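Local structure of pilin (3GLD) at residues 126-130 against 131-135; 49-53 against 54-58; 68-71 against 72-76. The protein forms the backbone of the pilus by isopeptide-linked stacking of its subunits, supporting adhesion to host cells, bacterial aggregation and biofilm formation. The protein carries 2 engineered substitutions. One frame throughout, in Å; residues are numbered along the deposited sequence. Where two conformers were deposited one is given.

The three contacts illustrate how an all-beta pilin closes its turns with side chains and backbone N-H groups of neighbouring residues. All lie in the domain that carries the K23-N155 cross-link position, and all reach the same mixed sheet. Interactions 1 and 2 sit toward one end of the elongated molecule, with centres 19 Å apart and nearest atoms about 7 Å apart, so they do not touch. Interaction 3 lies nearer the middle of the chain, its centre about 40 Å from both. It is the one nearest the autocatalytic site: the side chain of Y70 is about 11 Å from that of A104, the engineered alanine there.

Interaction 1. Residues 126-130 against 131-135; sequences VLWNE and EQQKP
N129 and Q132 meet at the tip of a beta hairpin that joins strands 119-129 and 134-144, a surface loop in which a side chain takes over part of the work of the backbone. E131 begins the connecting loop, its CB passing near N129 OD1. The N-H of Q132 then donates to that same oxygen, N129 OD1, at 3.0 Å; it arrives in the carbonyl plane, on a lone pair. With its CG anti to the backbone N (chi1 -174°), N129 swings its amide over the turn to meet this donor. At Q133 the backbone takes a left-handed conformation, and its N reaches N129 O in a bond that is short, 2.8 Å, but weak because it is bent. The indole of W128 lies against this part of the chain, with K134 N 3.5 Å above the ring plane near its rim. K134 O in turn accepts the N-H of N129 at 2.8 Å. P135 pairs with W128 in a non-hydrogen-bonded position, and its ring packs between W128 CZ3 and V126 CG1. On the backbone side, P135 CA makes a CA-H...O contact of 3.4 Å with L127 O.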
ATOM      1  N   VAL A 126     -16.656  32.359  -4.997  1.00 28.63           N
ATOM      2  CA  VAL A 126     -15.982  33.633  -5.168  1.00 28.41           C
ATOM      3  C   VAL A 126     -16.989  34.747  -4.845  1.00 28.94           C
ATOM      4  O   VAL A 126     -17.988  34.913  -5.536  1.00 28.06           O
ATOM      5  CB  VAL A 126     -15.393  33.750  -6.590  1.00 28.79           C
ATOM      6  CG1 VAL A 126     -14.663  35.085  -6.790  1.00 26.15           C
ATOM      7  CG2 VAL A 126     -14.425  32.574  -6.860  1.00 29.09           C
ATOM      8  N   LEU A 127     -16.754  35.459  -3.750  1.00 30.09           N
ATOM      9  CA  LEU A 127     -17.654  36.540  -3.314  1.00 30.51           C
ATOM     10  C   LEU A 127     -16.972  37.871  -3.496  1.00 30.99           C
ATOM     11  O   LEU A 127     -15.737  37.916  -3.555  1.00 31.02           O
ATOM     12  CB  LEU A 127     -18.036  36.369  -1.842  1.00 30.44           C
ATOM     13  CG  LEU A 127     -19.121  35.380  -1.410  1.00 31.57           C
ATOM     14  CD1 LEU A 127     -19.075  34.051  -2.161  1.00 32.21           C
ATOM     15  CD2 LEU A 127     -18.975  35.154   0.086  1.00 33.77           C
ATOM     16  N   TRP A 128     -17.764  38.949  -3.620  1.00 31.27           N
ATOM     17  CA  TRP A 128     -17.202  40.297  -3.597  1.00 32.52           C
ATOM     18  C   TRP A 128     -16.719  40.548  -2.187  1.00 32.58           C
ATOM     19  O   TRP A 128     -17.456  40.310  -1.227  1.00 31.97           O
ATOM     20  CB  TRP A 128     -18.247  41.367  -3.974  1.00 33.03           C
ATOM     21  CG  TRP A 128     -17.643  42.733  -4.045  1.00 33.09           C
ATOM     22  CD1 TRP A 128     -17.695  43.706  -3.085  1.00 33.83           C
ATOM     23  CD2 TRP A 128     -16.856  43.260  -5.115  1.00 33.14           C
ATOM     24  NE1 TRP A 128     -17.010  44.827  -3.511  1.00 34.94           N
ATOM     25  CE2 TRP A 128     -16.474  44.572  -4.749  1.00 34.13           C
ATOM     26  CE3 TRP A 128     -16.438  42.753  -6.356  1.00 34.96           C
ATOM     27  CZ2 TRP A 128     -15.710  45.395  -5.586  1.00 32.94           C
ATOM     28  CZ3 TRP A 128     -15.671  43.571  -7.192  1.00 34.93           C
ATOM     29  CH2 TRP A 128     -15.308  44.879  -6.791  1.00 32.65           C
ATOM     30  N   ASN A 129     -15.474  40.980  -2.050  1.00 33.63           N
ATOM     31  CA  ASN A 129     -14.925  41.194  -0.705  1.00 34.91           C
ATOM     32  C   ASN A 129     -15.012  42.671  -0.409  1.00 35.92           C
ATOM     33  O   ASN A 129     -14.411  43.483  -1.118  1.00 35.93           O
ATOM     34  CB  ASN A 129     -13.482  40.680  -0.550  1.00 34.48           C
ATOM     35  CG  ASN A 129     -12.975  40.776   0.897  1.00 34.32           C
ATOM     36  OD1 ASN A 129     -12.501  41.829   1.336  1.00 33.32           O
ATOM     37  ND2 ASN A 129     -13.096  39.672   1.648  1.00 31.12           N
ATOM     38  N   GLU A 130     -15.774  43.004   0.632  1.00 37.17           N
ATOM     39  CA  GLU A 130     -16.085  44.392   0.936  1.00 38.81           C
ATOM     40  C   GLU A 130     -14.829  45.222   1.185  1.00 38.69           C
ATOM     41  O   GLU A 130     -14.668  46.283   0.580  1.00 38.74           O
ATOM     42  CB  GLU A 130     -17.085  44.505   2.094  1.00 39.20           C
ATOM     43  CG  GLU A 130     -18.014  45.732   1.963  1.00 43.86           C
ATOM     44  CD  GLU A 130     -18.617  45.875   0.562  1.00 48.25           C
ATOM     45  OE1 GLU A 130     -19.571  45.119   0.230  1.00 50.11           O
ATOM     46  OE2 GLU A 130     -18.134  46.747  -0.205  1.00 51.31           O
ATOM     47  N   GLU A 131     -13.915  44.718   2.015  1.00 38.63           N
ATOM     48  CA  GLU A 131     -12.721  45.490   2.377  0.50 38.14           C
ATOM     49  C   GLU A 131     -11.678  45.585   1.263  1.00 38.62           C
ATOM     50  O   GLU A 131     -11.009  46.616   1.114  1.00 39.13           O
ATOM     51  CB  GLU A 131     -12.082  44.976   3.667  0.50 37.55           C
ATOM     52  CG  GLU A 131     -11.259  46.053   4.350  0.50 34.18           C
ATOM     53  CD  GLU A 131     -10.568  45.579   5.597  0.50 30.28           C
ATOM     54  OE1 GLU A 131     -10.908  44.480   6.095  0.50 26.91           O
ATOM     55  OE2 GLU A 131      -9.686  46.323   6.077  0.50 27.78           O
ATOM     56  N   GLN A 132     -11.546  44.528   0.472  1.00 38.84           N
ATOM     57  CA  GLN A 132     -10.544  44.480  -0.593  1.00 39.17           C
ATOM     58  C   GLN A 132     -11.081  45.007  -1.923  1.00 38.96           C
ATOM     59  O   GLN A 132     -10.328  45.181  -2.885  1.00 38.44           O
ATOM     60  CB  GLN A 132     -10.052  43.040  -0.793  1.00 39.69           C
ATOM     61  CG  GLN A 132      -9.235  42.453   0.378  1.00 40.76           C
ATOM     62  CD  GLN A 132      -9.008  40.950   0.231  1.00 41.05           C
ATOM     63  OE1 GLN A 132      -9.451  40.163   1.070  1.00 43.49           O
ATOM     64  NE2 GLN A 132      -8.327  40.548  -0.843  1.00 39.36           N
ATOM     65  N   GLN A 133     -12.392  45.217  -1.982  1.00 39.23           N
ATOM     66  CA  GLN A 133     -13.048  45.717  -3.201  1.00 39.59           C
ATOM     67  C   GLN A 133     -12.654  44.913  -4.453  1.00 39.03           C
ATOM     68  O   GLN A 133     -12.172  45.467  -5.456  1.00 39.08           O
ATOM     69  CB  GLN A 133     -12.806  47.230  -3.380  1.00 39.86           C
ATOM     70  CG  GLN A 133     -13.524  48.107  -2.342  1.00 41.64           C
ATOM     71  CD  GLN A 133     -15.043  48.052  -2.453  1.00 44.27           C
ATOM     72  OE1 GLN A 133     -15.728  47.541  -1.560  1.00 44.96           O
ATOM     73  NE2 GLN A 133     -15.576  48.572  -3.555  1.00 46.15           N
ATOM     74  N   LYS A 134     -12.846  43.597  -4.368  1.00 38.98           N
ATOM     75  CA  LYS A 134     -12.591  42.664  -5.491  1.00 38.92           C
ATOM     76  C   LYS A 134     -13.247  41.290  -5.243  1.00 38.06           C
ATOM     77  O   LYS A 134     -13.642  41.003  -4.113  1.00 36.84           O
ATOM     78  CB  LYS A 134     -11.085  42.556  -5.828  1.00 39.27           C
ATOM     79  CG  LYS A 134     -10.255  41.591  -4.986  1.00 40.99           C
ATOM     80  CD  LYS A 134      -8.820  41.525  -5.501  1.00 44.10           C
ATOM     81  CE  LYS A 134      -8.181  40.147  -5.240  1.00 46.43           C
ATOM     82  NZ  LYS A 134      -6.774  39.998  -5.784  1.00 47.93           N
ATOM     83  N   PRO A 135     -13.401  40.463  -6.309  1.00 38.04           N
ATOM     84  CA  PRO A 135     -13.934  39.109  -6.115  1.00 37.91           C
ATOM     85  C   PRO A 135     -12.845  38.215  -5.535  1.00 37.77           C
ATOM     86  O   PRO A 135     -11.760  38.111  -6.109  1.00 37.88           O
ATOM     87  CB  PRO A 135     -14.316  38.652  -7.532  1.00 38.17           C
ATOM     88  CG  PRO A 135     -13.896  39.780  -8.472  1.00 38.32           C
ATOM     89  CD  PRO A 135     -13.027  40.716  -7.713  1.00 37.62           C
TER

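Interaction 2. Residues 49-53 against 54-58; sequences VNEDG and NKFKG
From V49 to K57 the chain doubles back on itself, the two arms running 139° apart, with the CA atoms of E51 and F56 5.4 Å from each other. A weak backbone bond, D52 N to K55 O, spans the turn, but carboxylates do most of the bridging. D52 OD1 receives two N-H groups from the same face of its plane: K55 N, 2.8 Å from D52 OD1, comes almost straight in, whereas N54 N, 3.2 Å from D52 OD1, approaches from well above the carboxylate. The second of these bonds closes an Asx turn. The D52 carboxylate gets there by placing CG between the backbone N and the carbonyl carbon (chi1 38°), although D52 is modelled in two conformations and this is one of them. E51 reaches further along the strand, its extended chain bringing OE2 to K57 N at 2.9 Å on the anti side, somewhat out of the carboxylate plane. On the remaining surfaces V49 CG1 packs against K55 CB at 3.8 Å, and D52 O sits over one face of the F56 ring, which also stacks with Y98. F56 bonds through its backbone to strand 96-104, so the short strand 55-57 has a sheet neighbour along one edge, while along the other the N-H groups of K55 and K57 are satisfied by acidic side chains of the preceding loop, whose charge the nearby lysines may partly offset.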
ATOM      1  N   VAL A  49     -20.649  22.113 -16.667  1.00 45.28           N
ATOM      2  CA  VAL A  49     -21.437  23.181 -16.045  1.00 45.39           C
ATOM      3  C   VAL A  49     -22.314  23.913 -17.048  1.00 45.84           C
ATOM      4  O   VAL A  49     -21.855  24.301 -18.130  1.00 46.02           O
ATOM      5  CB  VAL A  49     -20.549  24.228 -15.326  1.00 45.53           C
ATOM      6  CG1 VAL A  49     -21.408  25.232 -14.559  1.00 44.86           C
ATOM      7  CG2 VAL A  49     -19.612  23.549 -14.388  1.00 45.21           C
ATOM      8  N   ASN A  50     -23.577  24.103 -16.672  1.00 45.89           N
ATOM      9  CA  ASN A  50     -24.459  25.008 -17.395  1.00 46.25           C
ATOM     10  C   ASN A  50     -24.119  26.419 -16.933  1.00 46.11           C
ATOM     11  O   ASN A  50     -24.406  26.802 -15.791  1.00 46.18           O
ATOM     12  CB  ASN A  50     -25.932  24.676 -17.122  1.00 46.27           C
ATOM     13  CG  ASN A  50     -26.778  24.696 -18.378  1.00 47.11           C
ATOM     14  OD1 ASN A  50     -27.496  23.732 -18.674  1.00 47.86           O
ATOM     15  ND2 ASN A  50     -26.697  25.790 -19.135  1.00 47.16           N
ATOM     16  N   GLU A  51     -23.470  27.175 -17.811  1.00 45.82           N
ATOM     17  CA  GLU A  51     -23.013  28.500 -17.448  1.00 45.26           C
ATOM     18  C   GLU A  51     -24.081  29.576 -17.583  1.00 45.09           C
ATOM     19  O   GLU A  51     -24.711  29.757 -18.638  1.00 45.04           O
ATOM     20  CB  GLU A  51     -21.764  28.899 -18.232  1.00 45.25           C
ATOM     21  CG  GLU A  51     -20.471  28.267 -17.713  1.00 44.91           C
ATOM     22  CD  GLU A  51     -19.229  28.957 -18.256  1.00 45.32           C
ATOM     23  OE1 GLU A  51     -19.205  29.262 -19.471  1.00 46.32           O
ATOM     24  OE2 GLU A  51     -18.273  29.187 -17.477  1.00 43.83           O
ATOM     25  N   ASP A  52     -24.297  30.240 -16.459  1.00 44.49           N
ATOM     26  CA  ASP A  52     -25.029  31.486 -16.381  0.50 44.00           C
ATOM     27  C   ASP A  52     -24.115  32.489 -15.668  1.00 43.98           C
ATOM     28  O   ASP A  52     -22.918  32.205 -15.433  1.00 44.45           O
ATOM     29  CB  ASP A  52     -26.359  31.292 -15.632  0.50 43.74           C
ATOM     30  CG  ASP A  52     -26.250  30.322 -14.456  0.50 42.14           C
ATOM     31  OD1 ASP A  52     -25.135  30.073 -13.966  0.50 39.96           O
ATOM     32  OD2 ASP A  52     -27.296  29.812 -14.011  0.50 40.78           O
ATOM     33  N   GLY A  53     -24.658  33.642 -15.301  1.00 43.31           N
ATOM     34  CA  GLY A  53     -23.900  34.601 -14.502  1.00 42.13           C
ATOM     35  C   GLY A  53     -23.805  34.183 -13.042  1.00 40.98           C
ATOM     36  O   GLY A  53     -23.484  35.023 -12.187  1.00 41.62           O
ATOM     37  N   ASN A  54     -24.073  32.894 -12.761  1.00 39.44           N
ATOM     38  CA  ASN A  54     -24.039  32.358 -11.397  0.50 38.34           C
ATOM     39  C   ASN A  54     -23.001  31.239 -11.226  1.00 37.76           C
ATOM     40  O   ASN A  54     -22.110  31.326 -10.373  1.00 37.40           O
ATOM     41  CB  ASN A  54     -25.424  31.851 -11.010  0.50 38.43           C
ATOM     42  CG  ASN A  54     -25.751  32.101  -9.557  0.50 38.49           C
ATOM     43  OD1 ASN A  54     -25.251  31.412  -8.670  0.50 38.52           O
ATOM     44  ND2 ASN A  54     -26.612  33.089  -9.302  0.50 38.08           N
ATOM     45  N   LYS A  55     -23.138  30.195 -12.039  1.00 36.16           N
ATOM     46  CA  LYS A  55     -22.224  29.063 -12.060  1.00 35.18           C
ATOM     47  C   LYS A  55     -21.264  29.229 -13.223  1.00 33.85           C
ATOM     48  O   LYS A  55     -21.668  29.662 -14.309  1.00 33.48           O
ATOM     49  CB  LYS A  55     -22.983  27.742 -12.222  1.00 35.45           C
ATOM     50  CG  LYS A  55     -23.928  27.388 -11.083  1.00 37.28           C
ATOM     51  CD  LYS A  55     -24.609  26.034 -11.351  1.00 39.51           C
ATOM     52  CE  LYS A  55     -25.938  25.926 -10.610  1.00 41.74           C
ATOM     53  NZ  LYS A  55     -26.708  24.725 -11.064  1.00 43.75           N
ATOM     54  N   PHE A  56     -20.000  28.883 -12.988  1.00 32.40           N
ATOM     55  CA  PHE A  56     -18.943  29.029 -13.983  1.00 31.36           C
ATOM     56  C   PHE A  56     -18.112  27.761 -14.068  1.00 30.93           C
ATOM     57  O   PHE A  56     -17.950  27.055 -13.076  1.00 30.36           O
ATOM     58  CB  PHE A  56     -18.009  30.189 -13.608  1.00 31.19           C
ATOM     59  CG  PHE A  56     -18.672  31.551 -13.638  1.00 32.58           C
ATOM     60  CD1 PHE A  56     -18.573  32.367 -14.771  1.00 31.81           C
ATOM     61  CD2 PHE A  56     -19.377  32.021 -12.530  1.00 32.64           C
ATOM     62  CE1 PHE A  56     -19.186  33.635 -14.801  1.00 33.24           C
ATOM     63  CE2 PHE A  56     -20.000  33.296 -12.555  1.00 33.42           C
ATOM     64  CZ  PHE A  56     -19.904  34.093 -13.691  1.00 31.55           C
ATOM     65  N   LYS A  57     -17.576  27.487 -15.252  1.00 30.53           N
ATOM     66  CA  LYS A  57     -16.535  26.480 -15.385  1.00 30.64           C
ATOM     67  C   LYS A  57     -15.325  26.995 -14.616  1.00 29.88           C
ATOM     68  O   LYS A  57     -15.032  28.185 -14.664  1.00 28.77           O
ATOM     69  CB  LYS A  57     -16.175  26.261 -16.852  1.00 30.90           C
ATOM     70  CG  LYS A  57     -17.282  25.576 -17.647  1.00 34.51           C
ATOM     71  CD  LYS A  57     -16.939  25.448 -19.136  1.00 38.57           C
ATOM     72  CE  LYS A  57     -18.164  24.984 -19.949  1.00 40.30           C
ATOM     73  NZ  LYS A  57     -17.887  24.946 -21.421  1.00 40.90           N
ATOM     74  N   GLY A  58     -14.639  26.107 -13.891  1.00 29.65           N
ATOM     75  CA  GLY A  58     -13.487  26.515 -13.100  1.00 28.81           C
ATOM     76  C   GLY A  58     -12.406  27.166 -13.945  1.00 29.07           C
ATOM     77  O   GLY A  58     -12.290  26.886 -15.135  1.00 29.37           O
TER

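Interaction 3. Residues 68-71 against 72-76; sequences VTYT and NSDKG
D74 OD2 receives the backbone N-H of T71 at 2.7 Å, in a nearly straight bond (166° at the hydrogen) that enters from above the carboxylate plane. The same two residues are joined a second time through the backbone, where D74 N donates to T71 O at 3.0 Å, from well out of the carbonyl plane. Between them these bonds close a turn of 3-10 type, residues 72-74, directly after strand 65-70, and K75 N continues it by bonding to N72 O. D74 can reach back in this way because its CG stands anti to the carbonyl carbon (chi1 -69°), which turns the carboxylate toward the end of the strand. A third link lies nearer the surface: the hydroxyls of T71 and S73, OG1 and OG, are hydrogen-bonded at 3.1 Å, and either may be the donor.

The carboxylate also borders Y70. Its OD2 comes within 3.3 Å of Y70 CA and 3.8 Å of Y70 CD1, the carboxylate standing almost at right angles to the ring. The other oxygen, D74 OD1, forms a salt bridge with K81, whose charge also faces the Y70 ring in a cation-pi contact; K81 would be expected to favour the charged form of the acid. Y70 OH bonds to N79 O, and the Y70 side chain touches K23, the cross-link lysine of the native domain. N72, on the turn, bonds through its amide to I34 O, and also to Y190 O and K192 N, which belong to the second domain of the chain.

The pattern is one half of a capping box: T71 stands at the N-terminal end of the 3-10 turn, and D74, three residues on, accepts its backbone N-H.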
ATOM      1  N   VAL A  68       1.110  13.424  -2.370  1.00 31.07           N
ATOM      2  CA  VAL A  68       1.570  12.986  -1.062  1.00 30.21           C
ATOM      3  C   VAL A  68       2.666  11.943  -1.317  1.00 30.56           C
ATOM      4  O   VAL A  68       2.795  11.429  -2.441  1.00 30.17           O
ATOM      5  CB  VAL A  68       0.433  12.369  -0.228  1.00 30.57           C
ATOM      6  CG1 VAL A  68      -0.624  13.426   0.131  1.00 31.50           C
ATOM      7  CG2 VAL A  68      -0.205  11.172  -0.967  1.00 28.83           C
ATOM      8  N   THR A  69       3.457  11.656  -0.293  1.00 29.70           N
ATOM      9  CA  THR A  69       4.592  10.747  -0.404  1.00 30.30           C
ATOM     10  C   THR A  69       4.591   9.814   0.794  1.00 29.71           C
ATOM     11  O   THR A  69       4.406  10.253   1.935  1.00 29.38           O
ATOM     12  CB  THR A  69       5.938  11.502  -0.470  1.00 30.21           C
ATOM     13  OG1 THR A  69       6.061  12.139  -1.740  1.00 31.77           O
ATOM     14  CG2 THR A  69       7.126  10.547  -0.317  1.00 31.26           C
ATOM     15  N   TYR A  70       4.767   8.525   0.511  1.00 29.63           N
ATOM     16  CA  TYR A  70       4.924   7.502   1.537  1.00 29.07           C
ATOM     17  C   TYR A  70       6.356   6.961   1.483  1.00 29.38           C
ATOM     18  O   TYR A  70       6.990   6.973   0.423  1.00 29.32           O
ATOM     19  CB  TYR A  70       3.898   6.377   1.317  1.00 28.87           C
ATOM     20  CG  TYR A  70       2.494   6.750   1.742  1.00 28.42           C
ATOM     21  CD1 TYR A  70       2.044   6.471   3.024  1.00 26.59           C
ATOM     22  CD2 TYR A  70       1.630   7.411   0.868  1.00 28.69           C
ATOM     23  CE1 TYR A  70       0.779   6.809   3.428  1.00 27.14           C
ATOM     24  CE2 TYR A  70       0.337   7.768   1.268  1.00 29.19           C
ATOM     25  CZ  TYR A  70      -0.070   7.458   2.555  1.00 29.03           C
ATOM     26  OH  TYR A  70      -1.329   7.789   2.987  1.00 30.41           O
ATOM     27  N   THR A  71       6.874   6.518   2.626  1.00 29.88           N
ATOM     28  CA  THR A  71       8.174   5.809   2.675  1.00 30.18           C
ATOM     29  C   THR A  71       8.097   4.620   3.606  1.00 29.07           C
ATOM     30  O   THR A  71       7.154   4.491   4.385  1.00 28.52           O
ATOM     31  CB  THR A  71       9.363   6.676   3.205  1.00 30.51           C
ATOM     32  OG1 THR A  71       8.968   7.345   4.408  1.00 31.76           O
ATOM     33  CG2 THR A  71       9.873   7.656   2.173  1.00 31.62           C
ATOM     34  N   ASN A  72       9.116   3.762   3.556  1.00 29.57           N
ATOM     35  CA  ASN A  72       9.173   2.592   4.453  1.00 29.57           C
ATOM     36  C   ASN A  72       9.015   3.001   5.923  1.00 29.95           C
ATOM     37  O   ASN A  72       8.366   2.298   6.703  1.00 29.38           O
ATOM     38  CB  ASN A  72      10.474   1.790   4.245  1.00 29.27           C
ATOM     39  CG  ASN A  72      10.604   1.198   2.829  1.00 29.21           C
ATOM     40  OD1 ASN A  72      11.714   0.969   2.363  1.00 29.57           O
ATOM     41  ND2 ASN A  72       9.473   0.956   2.147  1.00 28.48           N
ATOM     42  N   SER A  73       9.588   4.154   6.288  1.00 30.76           N
ATOM     43  CA  SER A  73       9.589   4.623   7.685  1.00 31.71           C
ATOM     44  C   SER A  73       8.213   5.042   8.220  1.00 32.01           C
ATOM     45  O   SER A  73       8.036   5.223   9.428  1.00 31.71           O
ATOM     46  CB  SER A  73      10.645   5.734   7.898  1.00 32.41           C
ATOM     47  OG  SER A  73      10.297   6.908   7.168  1.00 33.34           O
ATOM     48  N   ASP A  74       7.229   5.179   7.334  1.00 32.92           N
ATOM     49  CA  ASP A  74       5.849   5.428   7.762  1.00 33.89           C
ATOM     50  C   ASP A  74       5.208   4.246   8.468  1.00 34.77           C
ATOM     51  O   ASP A  74       4.236   4.421   9.216  1.00 34.70           O
ATOM     52  CB  ASP A  74       4.961   5.807   6.575  1.00 34.29           C
ATOM     53  CG  ASP A  74       5.303   7.152   6.001  1.00 35.60           C
ATOM     54  OD1 ASP A  74       5.581   8.098   6.784  1.00 37.39           O
ATOM     55  OD2 ASP A  74       5.303   7.253   4.760  1.00 36.56           O
ATOM     56  N   LYS A  75       5.722   3.038   8.223  1.00 35.20           N
ATOM     57  CA  LYS A  75       5.194   1.863   8.909  1.00 36.32           C
ATOM     58  C   LYS A  75       5.036   2.109  10.408  1.00 36.84           C
ATOM     59  O   LYS A  75       5.939   2.641  11.054  1.00 36.38           O
ATOM     60  CB  LYS A  75       6.062   0.618   8.656  1.00 36.53           C
ATOM     61  CG  LYS A  75       5.438  -0.648   9.215  1.00 36.88           C
ATOM     62  CD  LYS A  75       6.403  -1.819   9.218  1.00 39.62           C
ATOM     63  CE  LYS A  75       5.655  -3.092   9.580  1.00 40.80           C
ATOM     64  NZ  LYS A  75       6.579  -4.150  10.067  1.00 43.63           N
ATOM     65  N   GLY A  76       3.871   1.729  10.937  1.00 38.45           N
ATOM     66  CA  GLY A  76       3.540   1.904  12.356  1.00 39.71           C
ATOM     67  C   GLY A  76       2.780   3.188  12.679  1.00 41.04           C
ATOM     68  O   GLY A  76       2.237   3.327  13.786  1.00 41.48           O
TER